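Local coordinates for protein 3-carboxy-cis,cis-muconate cycloisomerase (PDB 1RE5) that belongs to the fumarase/aspartase superfamily and is built as a mostly helical enzyme that assembles into a tetramer of identical chains, at residues P13-I18 against R119-L124; L162-A167 against R435-R440; E235-L240 against P328-L333. One frame throughout, in Å; residues are numbered along the deposited sequence.

Contact 1 of 3, residues P13-I18 against R119-L124; sequences PAMREI and RDALDL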
# COMPACT_ATOMS: atom_id res chain seq x y z
N PRO D 13 -12.36 23.60 -1.41
CA PRO D 13 -13.77 23.82 -1.06
C PRO D 13 -14.82 23.33 -2.04
O PRO D 13 -15.84 22.75 -1.65
CB PRO D 13 -13.85 25.33 -0.81
CG PRO D 13 -12.68 25.88 -1.57
CD PRO D 13 -11.60 24.86 -1.30
N ALA D 14 -14.59 23.56 -3.33
CA ALA D 14 -15.53 23.13 -4.35
C ALA D 14 -15.65 21.62 -4.37
O ALA D 14 -16.74 21.08 -4.55
CB ALA D 14 -15.09 23.62 -5.70
N MET D 15 -14.52 20.94 -4.19
CA MET D 15 -14.48 19.48 -4.19
C MET D 15 -15.16 18.90 -2.94
O MET D 15 -15.86 17.90 -3.02
CB MET D 15 -13.02 19.00 -4.26
CG MET D 15 -12.86 17.52 -4.55
SD MET D 15 -13.14 17.13 -6.28
CE MET D 15 -14.77 16.66 -6.23
N ARG D 16 -14.96 19.53 -1.79
CA ARG D 16 -15.61 19.05 -0.58
C ARG D 16 -17.12 19.14 -0.73
O ARG D 16 -17.85 18.31 -0.19
CB ARG D 16 -15.20 19.87 0.64
CG ARG D 16 -15.85 19.40 1.95
CD ARG D 16 -14.98 18.39 2.68
NE ARG D 16 -15.16 17.00 2.25
CZ ARG D 16 -14.25 16.04 2.42
NH1 ARG D 16 -13.09 16.32 2.99
NH2 ARG D 16 -14.49 14.79 2.03
N GLU D 17 -17.59 20.15 -1.45
CA GLU D 17 -19.03 20.33 -1.65
C GLU D 17 -19.60 19.12 -2.40
O GLU D 17 -20.66 18.59 -2.06
CB GLU D 17 -19.30 21.62 -2.43
CG GLU D 17 -20.75 22.06 -2.39
CD GLU D 17 -21.29 22.11 -0.97
OE1 GLU D 17 -20.61 22.71 -0.10
OE2 GLU D 17 -22.39 21.56 -0.71
N ILE D 18 -18.88 18.68 -3.43
CA ILE D 18 -19.31 17.53 -4.20
C ILE D 18 -19.32 16.29 -3.31
O ILE D 18 -20.26 15.50 -3.36
CB ILE D 18 -18.36 17.26 -5.38
CG1 ILE D 18 -18.46 18.38 -6.41
CG2 ILE D 18 -18.69 15.91 -6.01
CD1 ILE D 18 -17.67 18.12 -7.68
N ARG D 119 -18.53 12.81 -12.20
CA ARG D 119 -18.52 13.68 -13.36
C ARG D 119 -18.29 15.13 -12.93
O ARG D 119 -17.49 15.85 -13.54
CB ARG D 119 -19.83 13.56 -14.14
CG ARG D 119 -19.86 14.43 -15.39
CD ARG D 119 -21.25 15.02 -15.59
NE ARG D 119 -22.10 14.15 -16.41
CZ ARG D 119 -23.38 13.93 -16.17
NH1 ARG D 119 -23.99 14.49 -15.13
NH2 ARG D 119 -24.07 13.15 -17.00
N ASP D 120 -18.96 15.57 -11.87
CA ASP D 120 -18.76 16.94 -11.39
C ASP D 120 -17.33 17.11 -10.97
O ASP D 120 -16.74 18.17 -11.17
CB ASP D 120 -19.67 17.27 -10.21
CG ASP D 120 -21.08 17.56 -10.63
OD1 ASP D 120 -21.30 17.83 -11.83
OD2 ASP D 120 -21.97 17.54 -9.75
N ALA D 121 -16.76 16.06 -10.37
CA ALA D 121 -15.37 16.08 -9.92
C ALA D 121 -14.42 16.13 -11.11
O ALA D 121 -13.48 16.92 -11.14
CB ALA D 121 -15.08 14.86 -9.08
N LEU D 122 -14.68 15.29 -12.11
CA LEU D 122 -13.82 15.25 -13.29
C LEU D 122 -13.75 16.64 -13.89
O LEU D 122 -12.68 17.10 -14.29
CB LEU D 122 -14.39 14.28 -14.32
CG LEU D 122 -13.37 13.48 -15.13
CD1 LEU D 122 -14.08 12.90 -16.33
CD2 LEU D 122 -12.23 14.36 -15.57
N ASP D 123 -14.91 17.30 -13.94
CA ASP D 123 -15.02 18.64 -14.49
C ASP D 123 -14.16 19.66 -13.74
O ASP D 123 -13.54 20.51 -14.38
CB ASP D 123 -16.50 19.09 -14.51
CG ASP D 123 -17.29 18.48 -15.69
OD1 ASP D 123 -18.54 18.56 -15.68
OD2 ASP D 123 -16.65 17.93 -16.63
N LEU D 124 -14.12 19.57 -12.42
CA LEU D 124 -13.29 20.50 -11.64
C LEU D 124 -11.81 20.26 -11.92
O LEU D 124 -11.05 21.19 -12.20
CB LEU D 124 -13.50 20.32 -10.14
CG LEU D 124 -14.78 20.84 -9.50
CD1 LEU D 124 -14.57 20.93 -7.99
CD2 LEU D 124 -15.12 22.21 -10.06

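Contact 2 of 3, residues L162-A167 against R435-R440; sequences LGMKLA and RVWVAR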
# COMPACT_ATOMS: atom_id res chain seq x y z
N LEU D 162 15.75 26.97 -15.35
CA LEU D 162 14.56 26.83 -14.50
C LEU D 162 13.36 26.45 -15.37
O LEU D 162 12.51 25.66 -14.96
CB LEU D 162 14.24 28.12 -13.72
CG LEU D 162 12.95 28.07 -12.87
CD1 LEU D 162 13.04 26.94 -11.86
CD2 LEU D 162 12.75 29.39 -12.14
N GLY D 163 13.31 27.03 -16.57
CA GLY D 163 12.23 26.75 -17.49
C GLY D 163 12.19 25.28 -17.88
O GLY D 163 11.11 24.69 -18.05
N MET D 164 13.37 24.68 -18.01
CA MET D 164 13.47 23.27 -18.37
C MET D 164 12.77 22.46 -17.28
O MET D 164 11.95 21.58 -17.58
CB MET D 164 14.93 22.85 -18.48
CG MET D 164 15.14 21.56 -19.25
SD MET D 164 16.78 20.82 -19.02
CE MET D 164 17.77 22.23 -19.15
N LYS D 165 13.08 22.77 -16.02
CA LYS D 165 12.48 22.05 -14.92
C LYS D 165 10.97 22.20 -14.95
O LYS D 165 10.25 21.21 -14.94
CB LYS D 165 13.04 22.55 -13.58
CG LYS D 165 14.55 22.32 -13.39
CD LYS D 165 15.04 22.89 -12.08
CE LYS D 165 14.65 22.03 -10.89
NZ LYS D 165 15.40 20.75 -10.85
N LEU D 166 10.47 23.44 -14.99
CA LEU D 166 9.02 23.65 -15.04
C LEU D 166 8.40 23.00 -16.26
O LEU D 166 7.25 22.58 -16.22
CB LEU D 166 8.69 25.13 -15.04
CG LEU D 166 9.07 25.92 -13.79
CD1 LEU D 166 8.68 27.37 -13.97
CD2 LEU D 166 8.36 25.33 -12.57
N ALA D 167 9.15 22.90 -17.35
CA ALA D 167 8.62 22.29 -18.58
C ALA D 167 8.30 20.81 -18.35
O ALA D 167 7.34 20.28 -18.90
CB ALA D 167 9.64 22.45 -19.72
N ARG D 435 16.37 25.24 -23.83
CA ARG D 435 15.32 26.03 -24.49
C ARG D 435 14.45 25.22 -25.45
O ARG D 435 13.25 25.51 -25.62
CB ARG D 435 15.95 27.23 -25.22
CG ARG D 435 16.25 28.40 -24.30
CD ARG D 435 16.87 29.61 -25.03
NE ARG D 435 18.27 29.39 -25.39
CZ ARG D 435 19.21 28.98 -24.53
NH1 ARG D 435 18.91 28.74 -23.26
NH2 ARG D 435 20.46 28.80 -24.96
N VAL D 436 15.03 24.22 -26.08
CA VAL D 436 14.28 23.37 -26.99
C VAL D 436 13.22 22.60 -26.21
O VAL D 436 12.04 22.56 -26.61
CB VAL D 436 15.22 22.38 -27.72
CG1 VAL D 436 14.40 21.41 -28.57
CG2 VAL D 436 16.20 23.14 -28.57
N TRP D 437 13.62 21.98 -25.10
CA TRP D 437 12.70 21.21 -24.28
C TRP D 437 11.49 22.07 -23.89
O TRP D 437 10.33 21.65 -24.02
CB TRP D 437 13.39 20.71 -23.01
CG TRP D 437 14.57 19.77 -23.22
CD1 TRP D 437 15.62 19.58 -22.36
CD2 TRP D 437 14.79 18.89 -24.33
NE1 TRP D 437 16.48 18.63 -22.86
CE2 TRP D 437 16.00 18.19 -24.07
CE3 TRP D 437 14.10 18.62 -25.52
CZ2 TRP D 437 16.53 17.24 -24.96
CZ3 TRP D 437 14.62 17.67 -26.41
CH2 TRP D 437 15.83 17.00 -26.12
N VAL D 438 11.75 23.28 -23.39
CA VAL D 438 10.67 24.18 -23.01
C VAL D 438 9.77 24.46 -24.21
O VAL D 438 8.55 24.58 -24.08
CB VAL D 438 11.21 25.51 -22.51
CG1 VAL D 438 10.05 26.48 -22.28
CG2 VAL D 438 12.02 25.31 -21.23
N ALA D 439 10.38 24.56 -25.39
CA ALA D 439 9.66 24.84 -26.63
C ALA D 439 8.71 23.71 -26.98
O ALA D 439 7.52 23.93 -27.21
CB ALA D 439 10.64 25.03 -27.73
N ARG D 440 9.24 22.49 -27.01
CA ARG D 440 8.45 21.32 -27.34
C ARG D 440 7.31 21.11 -26.35
O ARG D 440 6.18 20.83 -26.75
CB ARG D 440 9.34 20.09 -27.35
CG ARG D 440 10.49 20.16 -28.32
CD ARG D 440 11.25 18.87 -28.29
NE ARG D 440 11.32 18.24 -29.60
CZ ARG D 440 11.12 16.95 -29.82
NH1 ARG D 440 10.83 16.12 -28.82
NH2 ARG D 440 11.24 16.46 -31.04

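Contact 3 of 3, residues E235-L240 against P328-L333; sequences EFASVL and PDICCL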
# COMPACT_ATOMS: atom_id res chain seq x y z
N GLU D 235 -9.57 2.82 -12.41
CA GLU D 235 -8.77 3.54 -13.39
C GLU D 235 -8.78 5.04 -13.11
O GLU D 235 -7.74 5.71 -13.17
CB GLU D 235 -9.28 3.32 -14.80
CG GLU D 235 -8.77 4.35 -15.78
CD GLU D 235 -9.18 4.03 -17.20
OE1 GLU D 235 -10.39 3.80 -17.44
OE2 GLU D 235 -8.29 4.01 -18.07
N PHE D 236 -9.96 5.58 -12.81
CA PHE D 236 -10.08 7.01 -12.51
C PHE D 236 -9.22 7.37 -11.30
O PHE D 236 -8.52 8.38 -11.30
CB PHE D 236 -11.55 7.36 -12.22
CG PHE D 236 -11.76 8.79 -11.82
CD1 PHE D 236 -11.47 9.83 -12.70
CD2 PHE D 236 -12.26 9.11 -10.56
CE1 PHE D 236 -11.67 11.17 -12.33
CE2 PHE D 236 -12.46 10.45 -10.18
CZ PHE D 236 -12.17 11.48 -11.07
N ALA D 237 -9.27 6.53 -10.27
CA ALA D 237 -8.48 6.76 -9.06
C ALA D 237 -7.00 6.70 -9.39
O ALA D 237 -6.19 7.43 -8.83
CB ALA D 237 -8.82 5.71 -8.01
N SER D 238 -6.66 5.82 -10.31
CA SER D 238 -5.29 5.64 -10.72
C SER D 238 -4.71 6.88 -11.41
O SER D 238 -3.57 7.26 -11.16
CB SER D 238 -5.22 4.43 -11.64
OG SER D 238 -3.93 4.33 -12.17
N VAL D 239 -5.48 7.51 -12.28
CA VAL D 239 -4.98 8.70 -12.96
C VAL D 239 -4.81 9.82 -11.94
O VAL D 239 -3.85 10.58 -11.98
CB VAL D 239 -5.93 9.13 -14.11
CG1 VAL D 239 -5.39 10.37 -14.82
CG2 VAL D 239 -6.08 7.99 -15.12
N LEU D 240 -5.76 9.91 -11.01
CA LEU D 240 -5.67 10.92 -9.95
C LEU D 240 -4.38 10.64 -9.17
O LEU D 240 -3.70 11.57 -8.69
CB LEU D 240 -6.88 10.84 -9.03
CG LEU D 240 -7.98 11.91 -9.19
CD1 LEU D 240 -8.32 12.12 -10.64
CD2 LEU D 240 -9.21 11.48 -8.41
N PRO D 328 -13.73 9.02 -2.52
CA PRO D 328 -13.88 10.45 -2.26
C PRO D 328 -12.61 11.04 -1.64
O PRO D 328 -12.17 12.12 -2.01
CB PRO D 328 -15.09 10.50 -1.33
CG PRO D 328 -15.91 9.34 -1.80
CD PRO D 328 -14.86 8.27 -1.95
N ASP D 329 -12.01 10.32 -0.70
CA ASP D 329 -10.80 10.83 -0.08
C ASP D 329 -9.74 11.15 -1.13
O ASP D 329 -9.08 12.19 -1.05
CB ASP D 329 -10.22 9.83 0.92
CG ASP D 329 -10.86 9.93 2.28
OD1 ASP D 329 -10.39 9.22 3.21
OD2 ASP D 329 -11.83 10.72 2.41
N ILE D 330 -9.58 10.26 -2.10
CA ILE D 330 -8.59 10.46 -3.14
C ILE D 330 -8.87 11.76 -3.90
O ILE D 330 -7.99 12.59 -4.07
CB ILE D 330 -8.57 9.28 -4.13
CG1 ILE D 330 -8.13 8.01 -3.40
CG2 ILE D 330 -7.62 9.58 -5.27
CD1 ILE D 330 -8.25 6.75 -4.22
N CYS D 331 -10.12 11.94 -4.32
CA CYS D 331 -10.53 13.14 -5.05
C CYS D 331 -10.26 14.41 -4.25
O CYS D 331 -9.77 15.41 -4.79
CB CYS D 331 -12.01 13.05 -5.39
SG CYS D 331 -12.36 11.86 -6.70
N CYS D 332 -10.59 14.39 -2.96
CA CYS D 332 -10.38 15.57 -2.14
C CYS D 332 -8.91 15.88 -1.96
O CYS D 332 -8.48 17.03 -2.07
CB CYS D 332 -11.06 15.39 -0.78
SG CYS D 332 -12.85 15.27 -0.95
N LEU D 333 -8.12 14.84 -1.69
CA LEU D 333 -6.68 14.98 -1.50
C LEU D 333 -6.03 15.62 -2.71
O LEU D 333 -5.21 16.54 -2.59
CB LEU D 333 -6.06 13.60 -1.25
CG LEU D 333 -5.40 13.26 0.10
CD1 LEU D 333 -5.75 14.29 1.17
CD2 LEU D 333 -5.85 11.87 0.52

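Contact 1 of 3, residues P13-I18 against R119-L124
Met15, Ala14 and Ile18 of the short helix 13-18 rest on Asp120, Ala121 and Leu124 of the long helix 106-142. The two segments run nearly antiparallel, at 171° with axes 10.0 Å apart. No hydrogen bond crosses the contact, which is made by apolar atoms, including the CB of Asp120.

Met15 leaves its helix beside the contact, and its bent chain brings the end back. CG is anti to the backbone N, and the turns at chi2 (77°) and chi3 carry the terminal methyl round to the small neighbour, so that CE of Met15 lies 3.4 Å from CB of Ala121. SD of Met15 is also 4.4 Å from CD1 of Leu124, a looser approach. Ile18 reaches across differently. Its CG1 branch is anti to the carbonyl carbon and extended at chi2 (-174°), which carries the terminal methyl toward the opposite helix: CD1 of Ile18 sits 3.3 Å from CB of Asp120, the two side chains meeting at a slant. Leu124 answers with one branch, its CD1 touching CB of Ala14 at 3.6 Å and standing 4.2 Å from CD1 of Ile18.

Met15 and Ala121 are buried, whereas Ala14 and Asp120 border the solvent. Met15 also touches Ser335 of helix 319-347, and Phe19, just beyond the short helix, also touches Ala121. Asp123, on another side of its helix, forms a salt bridge with Arg184 of helix 162-187. The arrangement is one of a short helix near the N terminus laid along the long-helix bundle, antiparallel to helix 106-142; that bundle forms the central domain of the fumarase/aspartase fold.

Contact 2 of 3, residues L162-A167 against R435-R440
Val438 and Gly163 make the close part of this contact. CG2 of Val438, anti to its own carbonyl carbon, presses against the main chain of helix 162-187, lying 3.4 Å from C of Gly163 and 3.5 Å from N of Met164. With no side chain at Gly163, the methyl can settle on bare backbone. One turn on, Ala167 repeats the small-residue surface: its CB is 3.9 Å from CA of Val438 and 4.0 Å from CG2 of the same valine. Glycine and alanine four residues apart thus leave room for the helices to come within 8.4 Å, axis to axis, while crossing at 35° in the same general direction.

Beside this seam the helices meet only through the longer side chains of Met164 and Trp437. These lie alongside each other and point the same way, meeting at the rim of the indole. Extended chi1 and chi2 carry CG and SD of the methionine along the ring edge, and the chain bends only at chi3, beyond the sulfur; CG of Met164 is 3.7 Å from CD1 of Trp437. The sulfur also stays near the ring plane, with SD of Met164 4.9 Å from the centroid of the five-membered ring and 89° off its normal, a Met-aromatic contact made edge-on. This side is covered by the third subunit: Trp437 NE1 donates a hydrogen bond to Gly197 O there, and Met164 also packs on that glycine. On the far face of helix 434-449, turned from the contact, Arg435 and Ala439 are exposed.

The contact is a glycine- and alanine-based helix pair that docks the C-terminal helix of the chain onto the start of a long helix of the central bundle, beside a subunit interface of the tetramer.

Contact 3 of 3, residues E235-L240 against P328-L333
Cys331 turns its sulfur into the angle between Phe236 and Leu240. SG stands at the edge of the phenyl ring, 3.8 Å from CE2 of Phe236, with the line to the ring centroid 74° off the normal; this is a sulfur-aromatic contact made at the rim, not over the face. The ring gets there because CG of Phe236 is anti to the backbone N (chi1 177°), which swings its far end toward the other helix. Leu240 points directly across, and its CD2 lies 3.6 Å from SG of Cys331. The same methyl is 4.0 Å from CG2 of Ile330, so Leu240 wedges against both residues.

These helices, 231-257 and 319-347, belong to the central helical bundle of the fumarase/aspartase fold and here run roughly parallel, at 28°. The second is kinked at Pro328, whose nitrogen cannot bond back to the preceding turn.

Ile330 uses both its branches: CG2 goes to Leu240, whereas CD1 reaches CB of Ala237 at 4.0 Å. Leu301 and Leu302 of helix 286-307 also pack on Ile330. On a side of helix 231-257 turned from this contact, Ser238 hydrogen-bonds to Ser238 of the third subunit.

Overall arrangement
Following the chain from the N terminus, contact 1 is closed first, when helix 106-142 returns to meet the short helix 13-18. Contact 2 opens later, at the start of helix 162-187, and closes only at helix 434-449, near the C terminus; contact 3 falls wholly within that span, joining helices 231-257 and 319-347. No pair of contacts crosses. Contacts 1 and 3 are neighbours, their centres 12 Å apart, and touch where Leu122 packs on Phe236 and Met15 on Cys331 and Cys332. The centre of contact 2 is about 31 Å from that of contact 1 and about 29 Å from that of contact 3, farther along the elongated bundle. Contacts 2 and 3 both border the third subunit.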